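Local coordinates for protein chitinase (Paenibacillus sp. FPU-7, PDB 5GZT) that probably hydrolyses beta-1,4 linkages between N-acetylglucosamine units at random inside chitin and chitodextrin chains, at residues V1001-R1006 with A1100-N1105; A945-I950 with G994-D999; K1073-Y1078 with E1093-Y1098; V1111-Y1116 with G1126-E1131. One frame throughout, in Å; residues are numbered along the deposited sequence.

Interaction 1: V1001-R1006 with A1100-N1105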
loop_
_atom_site.group_PDB
_atom_site.type_symbol
_atom_site.label_atom_id
_atom_site.label_comp_id
_atom_site.label_asym_id
_atom_site.label_seq_id
_atom_site.Cartn_x
_atom_site.Cartn_y
_atom_site.Cartn_z
ATOM N N VAL B 1001 -5.121 26.329 10.237
ATOM C CA VAL B 1001 -6.349 27.195 10.279
ATOM C C VAL B 1001 -6.318 28.333 9.262
ATOM O O VAL B 1001 -7.243 28.559 8.448
ATOM C CB VAL B 1001 -6.532 27.758 11.696
ATOM C CG1 VAL B 1001 -7.702 28.719 11.734
ATOM C CG2 VAL B 1001 -6.807 26.662 12.642
ATOM N N LEU B 1002 -5.183 29.019 9.247
ATOM C CA LEU B 1002 -5.037 30.168 8.336
ATOM C C LEU B 1002 -4.908 29.739 6.897
ATOM O O LEU B 1002 -5.418 30.455 5.969
ATOM C CB LEU B 1002 -3.922 31.027 8.808
ATOM C CG LEU B 1002 -4.153 31.606 10.180
ATOM C CD1 LEU B 1002 -2.865 32.207 10.709
ATOM C CD2 LEU B 1002 -5.230 32.662 10.138
ATOM N N THR B 1003 -4.397 28.503 6.646
ATOM C CA THR B 1003 -4.532 27.959 5.311
ATOM C C THR B 1003 -5.959 27.709 4.913
ATOM O O THR B 1003 -6.344 28.020 3.757
ATOM C CB THR B 1003 -3.681 26.655 5.165
ATOM O OG1 THR B 1003 -2.330 27.017 5.391
ATOM C CG2 THR B 1003 -3.785 26.016 3.820
ATOM N N ALA B 1004 -6.755 27.092 5.787
ATOM C CA ALA B 1004 -8.121 26.842 5.489
ATOM C C ALA B 1004 -8.875 28.129 5.267
ATOM O O ALA B 1004 -9.713 28.187 4.417
ATOM C CB ALA B 1004 -8.795 26.084 6.600
ATOM N N TYR B 1005 -8.589 29.182 6.004
ATOM C CA TYR B 1005 -9.252 30.490 5.670
ATOM C C TYR B 1005 -8.905 30.959 4.247
ATOM O O TYR B 1005 -9.763 31.451 3.428
ATOM C CB TYR B 1005 -8.856 31.583 6.675
ATOM C CG TYR B 1005 -9.711 31.655 7.917
ATOM C CD1 TYR B 1005 -9.767 30.607 8.835
ATOM C CD2 TYR B 1005 -10.413 32.814 8.219
ATOM C CE1 TYR B 1005 -10.564 30.677 9.986
ATOM C CE2 TYR B 1005 -11.207 32.891 9.371
ATOM C CZ TYR B 1005 -11.290 31.861 10.234
ATOM O OH TYR B 1005 -12.048 32.038 11.370
ATOM N N ARG B 1006 -7.646 30.770 3.903
ATOM C CA ARG B 1006 -7.196 31.161 2.572
ATOM C C ARG B 1006 -7.799 30.310 1.496
ATOM O O ARG B 1006 -8.119 30.862 0.418
ATOM C CB ARG B 1006 -5.641 31.215 2.465
ATOM C CG ARG B 1006 -5.076 32.515 3.080
ATOM C CD ARG B 1006 -3.539 32.469 3.280
ATOM N NE ARG B 1006 -3.202 31.552 4.343
ATOM C CZ ARG B 1006 -1.942 31.275 4.708
ATOM N NH1 ARG B 1006 -0.894 31.885 4.123
ATOM N NH2 ARG B 1006 -1.719 30.406 5.684
ATOM N N ALA B 1100 4.730 35.489 14.842
ATOM C CA ALA B 1100 5.057 36.740 14.249
ATOM C C ALA B 1100 5.848 36.597 12.925
ATOM O O ALA B 1100 5.597 37.279 11.903
ATOM C CB ALA B 1100 5.815 37.585 15.225
ATOM N N GLU B 1101 6.763 35.624 12.938
ATOM C CA GLU B 1101 7.495 35.256 11.772
ATOM C C GLU B 1101 6.594 34.679 10.707
ATOM O O GLU B 1101 6.764 35.021 9.567
ATOM C CB GLU B 1101 8.590 34.224 12.134
ATOM C CG GLU B 1101 9.434 33.818 10.931
ATOM C CD GLU B 1101 10.638 32.981 11.348
ATOM O OE1 GLU B 1101 11.765 33.375 11.082
ATOM O OE2 GLU B 1101 10.410 31.977 11.957
ATOM N N TYR B 1102 5.663 33.812 11.109
ATOM C CA TYR B 1102 4.637 33.281 10.246
ATOM C C TYR B 1102 3.854 34.418 9.598
ATOM O O TYR B 1102 3.721 34.470 8.402
ATOM C CB TYR B 1102 3.724 32.314 11.029
ATOM C CG TYR B 1102 2.766 31.526 10.144
ATOM C CD1 TYR B 1102 3.181 30.330 9.514
ATOM C CD2 TYR B 1102 1.486 31.987 9.866
ATOM C CE1 TYR B 1102 2.301 29.665 8.674
ATOM C CE2 TYR B 1102 0.610 31.299 9.070
ATOM C CZ TYR B 1102 1.014 30.142 8.461
ATOM O OH TYR B 1102 0.187 29.497 7.564
ATOM N N ALA B 1103 3.374 35.387 10.393
ATOM C CA ALA B 1103 2.672 36.579 9.850
ATOM C C ALA B 1103 3.454 37.299 8.759
ATOM O O ALA B 1103 2.928 37.597 7.685
ATOM C CB ALA B 1103 2.340 37.520 10.976
ATOM N N LYS B 1104 4.712 37.571 9.014
ATOM C CA LYS B 1104 5.573 38.260 8.045
ATOM C C LYS B 1104 5.790 37.436 6.782
ATOM O O LYS B 1104 5.645 37.974 5.691
ATOM C CB LYS B 1104 6.936 38.533 8.647
ATOM C CG LYS B 1104 6.936 39.678 9.640
ATOM C CD LYS B 1104 8.015 39.545 10.674
ATOM C CE LYS B 1104 9.367 39.718 10.069
ATOM N NZ LYS B 1104 10.431 39.558 11.095
ATOM N N ASN B 1105 6.071 36.140 6.942
ATOM C CA ASN B 1105 6.407 35.288 5.796
ATOM C C ASN B 1105 5.212 34.913 4.991
ATOM O O ASN B 1105 5.374 34.557 3.825
ATOM C CB ASN B 1105 7.069 33.979 6.267
ATOM C CG ASN B 1105 8.477 34.225 6.849
ATOM O OD1 ASN B 1105 9.130 35.165 6.486
ATOM N ND2 ASN B 1105 8.928 33.348 7.708
#
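R1006 and Y1102 bridge two helices that run nearly parallel, 26° apart, with axes 13.2 Å from each other, so the link is made by side chains alone. R1006 NH2 donates to Y1102 OH at 2.8 Å. The hydroxyl lies near the guanidinium plane, but the bond is bent, and ring and guanidinium planes stand 81° apart. A bend at chi3 (-70°) folds the arginine back on its own helix, where NE gives an almost straight bond to L1002 O at 3.0 Å. That carbonyl also takes R1006 N, the two donors arriving from opposite faces of its plane. With NH1 bonded to Q1106 OE1, all three guanidinium nitrogens are engaged, which fixes the group's rotation; Y1102 OH is gripped a second time by D999 OD1. The packed side is apolar and buried: L1002 CD1 meets Y1102 CE2 at 3.9 Å. The polar side is partly exposed, and its loose part is T1003, whose OG1 bonds D999 O and stays 4.1 Å from Y1102 OH. Beneath the pair, L1002 and Y1102 both rest on I1017 of strand 1015-1020, and L1002 also reaches V967 of strand 964-967, as expected of helices packed outside a TIM barrel.

Interaction 2: A945-I950 with G994-D999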
loop_
_atom_site.group_PDB
_atom_site.type_symbol
_atom_site.label_atom_id
_atom_site.label_comp_id
_atom_site.label_asym_id
_atom_site.label_seq_id
_atom_site.Cartn_x
_atom_site.Cartn_y
_atom_site.Cartn_z
ATOM N N ALA B 945 -11.485 28.895 14.859
ATOM C CA ALA B 945 -10.627 27.914 14.146
ATOM C C ALA B 945 -11.359 26.711 13.600
ATOM O O ALA B 945 -10.921 26.142 12.614
ATOM C CB ALA B 945 -9.501 27.458 15.070
ATOM N N ALA B 946 -12.465 26.307 14.229
ATOM C CA ALA B 946 -13.061 25.029 13.923
ATOM C C ALA B 946 -13.730 24.940 12.565
ATOM O O ALA B 946 -14.304 25.939 12.045
ATOM C CB ALA B 946 -14.045 24.625 15.008
ATOM N N PRO B 947 -13.732 23.708 11.986
ATOM C CA PRO B 947 -14.406 23.659 10.698
ATOM C C PRO B 947 -15.880 24.068 10.826
ATOM O O PRO B 947 -16.440 24.560 9.882
ATOM C CB PRO B 947 -14.260 22.185 10.236
ATOM C CG PRO B 947 -13.007 21.720 10.977
ATOM C CD PRO B 947 -12.873 22.553 12.241
ATOM N N ILE B 948 -16.509 23.867 11.958
ATOM C CA ILE B 948 -17.919 24.249 12.078
ATOM C C ILE B 948 -18.104 25.771 11.954
ATOM O O ILE B 948 -19.032 26.250 11.251
ATOM C CB ILE B 948 -18.577 23.694 13.353
ATOM C CG1 ILE B 948 -20.094 23.886 13.256
ATOM C CG2 ILE B 948 -17.987 24.249 14.607
ATOM C CD1 ILE B 948 -20.887 23.224 14.351
ATOM N N TYR B 949 -17.161 26.488 12.509
ATOM C CA TYR B 949 -17.109 27.994 12.364
ATOM C C TYR B 949 -17.003 28.372 10.915
ATOM O O TYR B 949 -17.834 29.148 10.376
ATOM C CB TYR B 949 -15.990 28.665 13.206
ATOM C CG TYR B 949 -16.098 30.158 13.059
ATOM C CD1 TYR B 949 -16.952 30.920 13.907
ATOM C CD2 TYR B 949 -15.445 30.813 12.079
ATOM C CE1 TYR B 949 -17.085 32.316 13.749
ATOM C CE2 TYR B 949 -15.584 32.227 11.881
ATOM C CZ TYR B 949 -16.417 32.959 12.717
ATOM O OH TYR B 949 -16.532 34.307 12.561
ATOM N N ILE B 950 -16.067 27.742 10.229
ATOM C CA ILE B 950 -15.839 28.040 8.816
ATOM C C ILE B 950 -17.096 27.791 7.929
ATOM O O ILE B 950 -17.436 28.509 6.948
ATOM C CB ILE B 950 -14.582 27.243 8.369
ATOM C CG1 ILE B 950 -13.322 27.838 8.999
ATOM C CG2 ILE B 950 -14.426 27.326 6.869
ATOM C CD1 ILE B 950 -12.080 27.013 8.818
ATOM N N GLY B 994 -2.966 15.985 10.828
ATOM C CA GLY B 994 -4.335 16.496 10.642
ATOM C C GLY B 994 -4.771 17.427 11.799
ATOM O O GLY B 994 -5.846 17.971 11.709
ATOM N N ASP B 995 -3.924 17.645 12.793
ATOM C CA ASP B 995 -4.274 18.429 13.967
ATOM C C ASP B 995 -4.236 19.974 13.722
ATOM O O ASP B 995 -3.721 20.455 12.696
ATOM C CB ASP B 995 -3.355 18.056 15.141
ATOM C CG ASP B 995 -4.042 18.136 16.539
ATOM O OD1 ASP B 995 -5.156 18.733 16.686
ATOM O OD2 ASP B 995 -3.401 17.667 17.511
ATOM N N PHE B 996 -4.848 20.712 14.642
ATOM C CA PHE B 996 -4.965 22.185 14.526
ATOM C C PHE B 996 -3.690 22.909 14.739
ATOM O O PHE B 996 -2.931 22.622 15.652
ATOM C CB PHE B 996 -5.920 22.743 15.603
ATOM C CG PHE B 996 -7.338 22.454 15.332
ATOM C CD1 PHE B 996 -8.064 23.265 14.460
ATOM C CD2 PHE B 996 -7.996 21.360 15.947
ATOM C CE1 PHE B 996 -9.406 22.978 14.169
ATOM C CE2 PHE B 996 -9.339 21.092 15.676
ATOM C CZ PHE B 996 -10.045 21.907 14.790
ATOM N N SER B 997 -3.436 23.855 13.865
ATOM C CA SER B 997 -2.413 24.848 14.131
ATOM C C SER B 997 -2.801 26.149 13.502
ATOM O O SER B 997 -3.669 26.174 12.649
ATOM C CB SER B 997 -1.057 24.356 13.561
ATOM O OG SER B 997 -1.160 24.123 12.197
ATOM N N ALA B 998 -2.053 27.190 13.795
ATOM C CA ALA B 998 -2.211 28.454 13.090
ATOM C C ALA B 998 -2.094 28.232 11.591
ATOM O O ALA B 998 -2.870 28.767 10.816
ATOM C CB ALA B 998 -1.195 29.470 13.540
ATOM N N ASP B 999 -1.077 27.474 11.180
ATOM C CA ASP B 999 -0.817 27.162 9.774
ATOM C C ASP B 999 -1.999 26.506 9.173
ATOM O O ASP B 999 -2.465 26.949 8.090
ATOM C CB ASP B 999 0.484 26.281 9.651
ATOM C CG ASP B 999 0.839 25.963 8.233
ATOM O OD1 ASP B 999 0.880 26.894 7.403
ATOM O OD2 ASP B 999 0.968 24.764 7.914
#
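F996 CG lies anti to the carbonyl carbon (chi1 -73°) and its ring is turned by chi2 of -82°, a combination that carries the CE1-CZ rim of the ring to the start of helix 947-952. What arrives there is an edge. A945 O sits near the ring plane, 3.8 Å from F996 CE1, and P947 CD approaches the same rim at 3.9 Å from F996 CZ, also near the plane. Proline and phenylalanine thus point at one another across the contact. Two lesser touches complete the set: A946 CA at 4.2 Å from F996 CE1, and A945 CB at 4.5 Å from F996 CD1. No hydrogen bond crosses the contact, and more than half of the 114 Å² of buried surface belongs to F996. Both partners belong to the family 18 TIM barrel: 945-950 follows strand 938-943, whereas 994-999 closes the long connection after strand 964-967, so the phenylalanine ties together two successive strand-to-helix connections. Each segment enters a helix here, with A946 and S997 at the N-cap positions. The S997 side chain caps a backbone N just past the segment, while S1000 OG is hydrogen-bonded to S997 N, a pattern consistent with a capping box. The backbone before the ring is braced as well: F996 N donates to D995 OD1 at 2.9 Å from above the carboxylate plane, and that oxygen is also bonded to H973 NE2. Outside the two segments, the F996 ring also meets that of Y972, their planes about 20° apart, and V1001 packs against both F996 and A945.

Interaction 3: K1073-Y1078 with E1093-Y1098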
loop_
_atom_site.group_PDB
_atom_site.type_symbol
_atom_site.label_atom_id
_atom_site.label_comp_id
_atom_site.label_asym_id
_atom_site.label_seq_id
_atom_site.Cartn_x
_atom_site.Cartn_y
_atom_site.Cartn_z
ATOM N N LYS B 1073 6.554 23.989 16.782
ATOM C CA LYS B 1073 7.078 25.206 17.350
ATOM C C LYS B 1073 6.251 25.663 18.548
ATOM O O LYS B 1073 5.838 26.815 18.662
ATOM C CB LYS B 1073 7.194 26.317 16.266
ATOM C CG LYS B 1073 7.998 25.928 15.032
ATOM C CD LYS B 1073 9.452 25.604 15.432
ATOM C CE LYS B 1073 10.354 25.156 14.234
ATOM N NZ LYS B 1073 11.744 25.497 14.651
ATOM N N ALA B 1074 6.056 24.746 19.458
ATOM C CA ALA B 1074 5.206 24.955 20.599
ATOM C C ALA B 1074 5.859 24.448 21.849
ATOM O O ALA B 1074 6.347 23.291 21.853
ATOM C CB ALA B 1074 3.871 24.218 20.399
ATOM N N PRO B 1075 5.788 25.242 22.930
ATOM C CA PRO B 1075 6.215 24.771 24.226
ATOM C C PRO B 1075 5.133 24.045 25.019
ATOM O O PRO B 1075 3.898 24.185 24.766
ATOM C CB PRO B 1075 6.559 26.055 24.930
ATOM C CG PRO B 1075 5.455 26.992 24.437
ATOM C CD PRO B 1075 5.272 26.625 23.011
ATOM N N TYR B 1076 5.611 23.237 25.970
ATOM C CA TYR B 1076 4.767 22.586 26.933
ATOM C C TYR B 1076 5.544 22.318 28.199
ATOM O O TYR B 1076 6.768 22.307 28.191
ATOM C CB TYR B 1076 4.125 21.304 26.431
ATOM C CG TYR B 1076 5.031 20.190 25.898
ATOM C CD1 TYR B 1076 5.638 20.286 24.658
ATOM C CD2 TYR B 1076 5.237 19.019 26.617
ATOM C CE1 TYR B 1076 6.437 19.244 24.154
ATOM C CE2 TYR B 1076 6.014 17.979 26.123
ATOM C CZ TYR B 1076 6.624 18.103 24.890
ATOM O OH TYR B 1076 7.399 17.107 24.400
ATOM N N LEU B 1077 4.807 22.132 29.282
ATOM C CA LEU B 1077 5.366 21.880 30.603
ATOM C C LEU B 1077 4.893 20.493 30.979
ATOM O O LEU B 1077 3.755 20.162 30.670
ATOM C CB LEU B 1077 4.846 22.883 31.628
ATOM C CG LEU B 1077 5.609 24.163 31.946
ATOM C CD1 LEU B 1077 6.555 24.660 30.902
ATOM C CD2 LEU B 1077 4.673 25.270 32.422
ATOM N N TYR B 1078 5.764 19.709 31.642
ATOM C CA TYR B 1078 5.355 18.462 32.308
ATOM C C TYR B 1078 5.918 18.441 33.746
ATOM O O TYR B 1078 7.029 18.974 34.054
ATOM C CB TYR B 1078 5.764 17.218 31.497
ATOM C CG TYR B 1078 5.131 15.928 32.022
ATOM C CD1 TYR B 1078 3.773 15.715 31.905
ATOM C CD2 TYR B 1078 5.901 14.933 32.669
ATOM C CE1 TYR B 1078 3.166 14.596 32.421
ATOM C CE2 TYR B 1078 5.287 13.768 33.175
ATOM C CZ TYR B 1078 3.923 13.607 33.055
ATOM O OH TYR B 1078 3.251 12.478 33.497
ATOM N N GLU B 1093 7.584 33.187 24.799
ATOM C CA GLU B 1093 8.278 34.117 23.946
ATOM C C GLU B 1093 8.760 33.529 22.629
ATOM O O GLU B 1093 8.822 34.242 21.621
ATOM C CB GLU B 1093 9.464 34.784 24.631
ATOM C CG GLU B 1093 9.122 35.682 25.791
ATOM C CD GLU B 1093 10.271 35.679 26.787
ATOM O OE1 GLU B 1093 10.339 34.713 27.532
ATOM O OE2 GLU B 1093 11.102 36.578 26.767
ATOM N N GLU B 1094 9.095 32.253 22.624
ATOM C CA GLU B 1094 9.613 31.613 21.446
ATOM C C GLU B 1094 8.458 31.332 20.478
ATOM O O GLU B 1094 8.561 31.544 19.256
ATOM C CB GLU B 1094 10.312 30.257 21.806
ATOM C CG GLU B 1094 11.509 30.002 20.881
ATOM C CD GLU B 1094 12.151 28.620 20.971
ATOM O OE1 GLU B 1094 11.901 27.892 21.955
ATOM O OE2 GLU B 1094 12.833 28.224 19.983
ATOM N N SER B 1095 7.385 30.753 20.974
ATOM C CA SER B 1095 6.284 30.446 20.076
ATOM C C SER B 1095 5.669 31.734 19.492
ATOM O O SER B 1095 5.287 31.745 18.336
ATOM C CB SER B 1095 5.238 29.577 20.700
ATOM O OG SER B 1095 4.540 30.248 21.728
ATOM N N LEU B 1096 5.672 32.833 20.242
ATOM C CA LEU B 1096 5.082 34.068 19.723
ATOM C C LEU B 1096 5.979 34.689 18.684
ATOM O O LEU B 1096 5.500 35.257 17.701
ATOM C CB LEU B 1096 4.777 35.074 20.843
ATOM C CG LEU B 1096 3.668 34.561 21.728
ATOM C CD1 LEU B 1096 3.591 35.403 23.008
ATOM C CD2 LEU B 1096 2.322 34.619 21.061
ATOM N N LYS B 1097 7.293 34.527 18.846
ATOM C CA LYS B 1097 8.222 34.917 17.795
ATOM C C LYS B 1097 7.894 34.187 16.543
ATOM O O LYS B 1097 7.846 34.822 15.447
ATOM C CB LYS B 1097 9.665 34.659 18.166
ATOM C CG LYS B 1097 10.651 34.878 17.044
ATOM C CD LYS B 1097 12.066 34.943 17.580
ATOM C CE LYS B 1097 12.921 33.825 17.067
ATOM N NZ LYS B 1097 12.522 32.548 17.717
ATOM N N TYR B 1098 7.704 32.877 16.632
ATOM C CA TYR B 1098 7.418 32.137 15.419
ATOM C C TYR B 1098 6.014 32.527 14.774
ATOM O O TYR B 1098 5.865 32.401 13.583
ATOM C CB TYR B 1098 7.474 30.658 15.685
ATOM C CG TYR B 1098 8.904 30.080 15.674
ATOM C CD1 TYR B 1098 9.486 29.712 14.511
ATOM C CD2 TYR B 1098 9.598 29.847 16.849
ATOM C CE1 TYR B 1098 10.781 29.188 14.491
ATOM C CE2 TYR B 1098 10.910 29.349 16.862
ATOM C CZ TYR B 1098 11.476 28.989 15.676
ATOM O OH TYR B 1098 12.708 28.457 15.618
#
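K1073 lays its aliphatic chain over one face of the Y1098 ring, at the point where a G1 beta bulge begins strand 1074-1079. The small antiparallel sheet to which this strand belongs is inserted between barrel strands 1015-1020 and 1110-1114, a location consistent with the alpha+beta insertion found in many family 18 chitinases. Helix 1093-1106, which carries the tyrosine, leads back from that insertion into the barrel. The orientation of lysine against ring is well defined. K1073 CD lies 4.0 Å from the ring centroid of Y1098 and only 14° off its normal, a CH-pi contact slightly displaced toward the rim. The bend at chi2 (-62°) turns the chain so that successive carbons follow the ring outward: K1073 CG is 4.1 Å from Y1098 CD1, and K1073 CD is 3.9 Å from Y1098 CE1. At the far end K1073 NZ comes to 3.3 Å from Y1098 OH, and it is hydrogen-bonded to N1070 OD1. E1094 OE2 lies at the ring's edge, in its plane; the carboxylate's other oxygen, OE1, forms a salt bridge with R1066. A second, smaller patch sits one helical turn before Y1098. There S1095 presents its CB to the strand, while OG, between backbone N and carbonyl carbon (chi1 68°), is bonded to D1091 OD1 and D1092 N, just ahead of the helix. The same methylene touches both the loop residue and the strand: S1095 CB is 3.5 Å from K1073 O and 3.7 Å from P1075 CD.

Interaction 4: V1111-Y1116 with G1126-E1131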
loop_
_atom_site.group_PDB
_atom_site.type_symbol
_atom_site.label_atom_id
_atom_site.label_comp_id
_atom_site.label_asym_id
_atom_site.label_seq_id
_atom_site.Cartn_x
_atom_site.Cartn_y
_atom_site.Cartn_z
ATOM N N VAL B 1111 -0.503 40.451 13.929
ATOM C CA VAL B 1111 -0.644 39.576 15.024
ATOM C C VAL B 1111 -1.539 40.267 16.056
ATOM O O VAL B 1111 -1.416 41.458 16.229
ATOM C CB VAL B 1111 0.748 39.326 15.728
ATOM C CG1 VAL B 1111 0.572 38.378 16.889
ATOM C CG2 VAL B 1111 1.776 38.785 14.686
ATOM N N MET B 1112 -2.298 39.449 16.805
ATOM C CA MET B 1112 -3.138 39.837 17.831
ATOM C C MET B 1112 -2.884 38.958 19.030
ATOM O O MET B 1112 -2.479 37.768 18.881
ATOM C CB MET B 1112 -4.521 39.517 17.283
ATOM C CG MET B 1112 -5.617 39.319 18.192
ATOM S SD MET B 1112 -5.991 37.816 19.037
ATOM C CE MET B 1112 -6.896 36.710 17.999
ATOM N N PHE B 1113 -3.182 39.439 20.234
ATOM C CA PHE B 1113 -3.166 38.519 21.349
ATOM C C PHE B 1113 -4.267 38.823 22.357
ATOM O O PHE B 1113 -4.696 39.961 22.439
ATOM C CB PHE B 1113 -1.795 38.542 22.062
ATOM C CG PHE B 1113 -1.439 39.899 22.579
ATOM C CD1 PHE B 1113 -0.783 40.806 21.800
ATOM C CD2 PHE B 1113 -1.803 40.283 23.848
ATOM C CE1 PHE B 1113 -0.522 42.082 22.264
ATOM C CE2 PHE B 1113 -1.536 41.571 24.309
ATOM C CZ PHE B 1113 -0.902 42.456 23.543
ATOM N N TRP B 1114 -4.649 37.780 23.088
ATOM C CA TRP B 1114 -5.546 37.839 24.217
ATOM C C TRP B 1114 -4.774 37.388 25.476
ATOM O O TRP B 1114 -4.327 36.229 25.479
ATOM C CB TRP B 1114 -6.724 36.916 23.979
ATOM C CG TRP B 1114 -7.692 36.887 25.114
ATOM C CD1 TRP B 1114 -7.495 36.273 26.355
ATOM C CD2 TRP B 1114 -8.967 37.559 25.211
ATOM N NE1 TRP B 1114 -8.559 36.543 27.191
ATOM C CE2 TRP B 1114 -9.491 37.283 26.510
ATOM C CE3 TRP B 1114 -9.743 38.308 24.311
ATOM C CZ2 TRP B 1114 -10.703 37.731 26.919
ATOM C CZ3 TRP B 1114 -10.974 38.815 24.743
ATOM C CH2 TRP B 1114 -11.447 38.504 26.014
ATOM N N ASP B 1115 -4.635 38.196 26.529
ATOM C CA ASP B 1115 -4.976 39.598 26.608
ATOM C C ASP B 1115 -3.906 40.303 27.377
ATOM O O ASP B 1115 -2.992 39.643 27.945
ATOM C CB ASP B 1115 -6.398 39.912 27.086
ATOM C CG ASP B 1115 -6.592 39.904 28.628
ATOM O OD1 ASP B 1115 -5.638 40.155 29.422
ATOM O OD2 ASP B 1115 -7.781 39.670 28.989
ATOM N N TYR B 1116 -3.960 41.622 27.317
ATOM C CA TYR B 1116 -2.888 42.461 27.822
ATOM C C TYR B 1116 -2.612 42.215 29.337
ATOM O O TYR B 1116 -1.483 42.349 29.765
ATOM C CB TYR B 1116 -3.191 43.928 27.630
ATOM C CG TYR B 1116 -1.928 44.746 27.477
ATOM C CD1 TYR B 1116 -1.167 45.173 28.593
ATOM C CD2 TYR B 1116 -1.446 45.029 26.232
ATOM C CE1 TYR B 1116 0.032 45.909 28.423
ATOM C CE2 TYR B 1116 -0.286 45.723 26.062
ATOM C CZ TYR B 1116 0.480 46.141 27.149
ATOM O OH TYR B 1116 1.609 46.860 26.854
ATOM N N GLY B 1126 6.757 41.858 24.116
ATOM C CA GLY B 1126 8.072 42.252 23.596
ATOM C C GLY B 1126 8.586 41.251 22.545
ATOM O O GLY B 1126 9.190 41.627 21.592
ATOM N N ALA B 1127 8.265 39.990 22.708
ATOM C CA ALA B 1127 8.627 38.974 21.769
ATOM C C ALA B 1127 7.960 39.166 20.388
ATOM O O ALA B 1127 8.607 39.052 19.336
ATOM C CB ALA B 1127 8.291 37.604 22.324
ATOM N N ILE B 1128 6.689 39.520 20.416
ATOM C CA ILE B 1128 5.954 39.798 19.189
ATOM C C ILE B 1128 6.549 40.997 18.541
ATOM O O ILE B 1128 6.910 40.980 17.376
ATOM C CB ILE B 1128 4.441 40.004 19.464
ATOM C CG1 ILE B 1128 3.848 38.705 20.050
ATOM C CG2 ILE B 1128 3.721 40.343 18.124
ATOM C CD1 ILE B 1128 2.476 38.902 20.631
ATOM N N PHE B 1129 6.636 42.070 19.290
ATOM C CA PHE B 1129 7.016 43.331 18.780
ATOM C C PHE B 1129 8.429 43.251 18.207
ATOM O O PHE B 1129 8.710 43.820 17.138
ATOM C CB PHE B 1129 6.987 44.363 19.931
ATOM C CG PHE B 1129 7.455 45.749 19.531
ATOM C CD1 PHE B 1129 6.571 46.651 18.924
ATOM C CD2 PHE B 1129 8.757 46.187 19.834
ATOM C CE1 PHE B 1129 6.975 47.920 18.537
ATOM C CE2 PHE B 1129 9.211 47.471 19.457
ATOM C CZ PHE B 1129 8.299 48.369 18.826
ATOM N N ASN B 1130 9.359 42.572 18.921
ATOM C CA ASN B 1130 10.733 42.556 18.399
ATOM C C ASN B 1130 10.793 41.802 17.092
ATOM O O ASN B 1130 11.499 42.199 16.204
ATOM C CB ASN B 1130 11.726 41.949 19.427
ATOM C CG ASN B 1130 11.898 42.814 20.656
ATOM O OD1 ASN B 1130 11.589 44.018 20.683
ATOM N ND2 ASN B 1130 12.376 42.172 21.731
ATOM N N GLU B 1131 10.065 40.713 16.958
ATOM C CA GLU B 1131 10.093 39.942 15.704
ATOM C C GLU B 1131 9.419 40.733 14.596
ATOM O O GLU B 1131 9.945 40.804 13.459
ATOM C CB GLU B 1131 9.427 38.580 15.869
ATOM C CG GLU B 1131 9.340 37.788 14.567
ATOM C CD GLU B 1131 10.757 37.499 13.982
ATOM O OE1 GLU B 1131 11.725 37.501 14.812
ATOM O OE2 GLU B 1131 10.891 37.274 12.735
#
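I1128 reaches V1111 and F1113 from the last helix of the chain, and it supplies 71 of the 127 Å² buried between the segments. Along 1126-1131 the helix first makes its own framework, with N1130 N bonded to G1126 O at 2.8 Å and E1131 N to A1127 O at 3.2 Å. A1127 faces E1093 of helix 1093-1106. Next comes I1128, where the backbones are nearest: I1128 CA lies 7.8 Å from V1111 CA. With chi1 at -62°, CG2 lies anti to the backbone N and faces V1111, while CG1 lies anti to the carbonyl carbon and carries CD1 to F1113. I1128 CG2 packs on V1111 CG1 at 3.9 Å and on V1111 CB at 4.0 Å. At the end of the longer branch, I1128 CD1 meets F1113 CD1 at 4.0 Å, neither squarely over the ring face nor at its edge. The F1113 ring also stacks on F1021. The contact is wholly apolar and all three residues are buried. F1129 then turns to K787 in a cation-pi interaction, and E1131 closes the segment with a salt bridge to K1104. Beyond F1113 a cis peptide joins W1114 to D1115, as is common at the end of the eighth barrel strand in family 18. Strand 1110-1114 lies between 765-771 and 1015-1020, with M1112 pointing away from the helix; helix 1123-1133 covers the outer face, where I1128 also touches L766 and, on helix 1093-1106, L1096.

Overall arrangement
Helix 1093-1106 is the shared element: interaction 3 uses its first turns and interaction 1 its last. The centres of interactions 1 and 3 are about 17 Å apart. The same helix abuts interaction 4, where K1097 O comes to 3.4 Å from E1131 CG. Helix 998-1007 joins interactions 1 and 2, whose centres are 12 Å apart, and Y1005 OH packs 3.6 Å from Y949 CE2. Interactions 2 and 4 do not touch, their nearest atoms about 10 Å apart. In family 18 the catalytic cleft lies at the C-terminal ends of the barrel strands; none of the four contacts holds a bound substrate. A formic acid molecule, probably from the crystallisation liquor, lies about 5 Å from the R1006 side chain; the sodium site is in the N-terminal region.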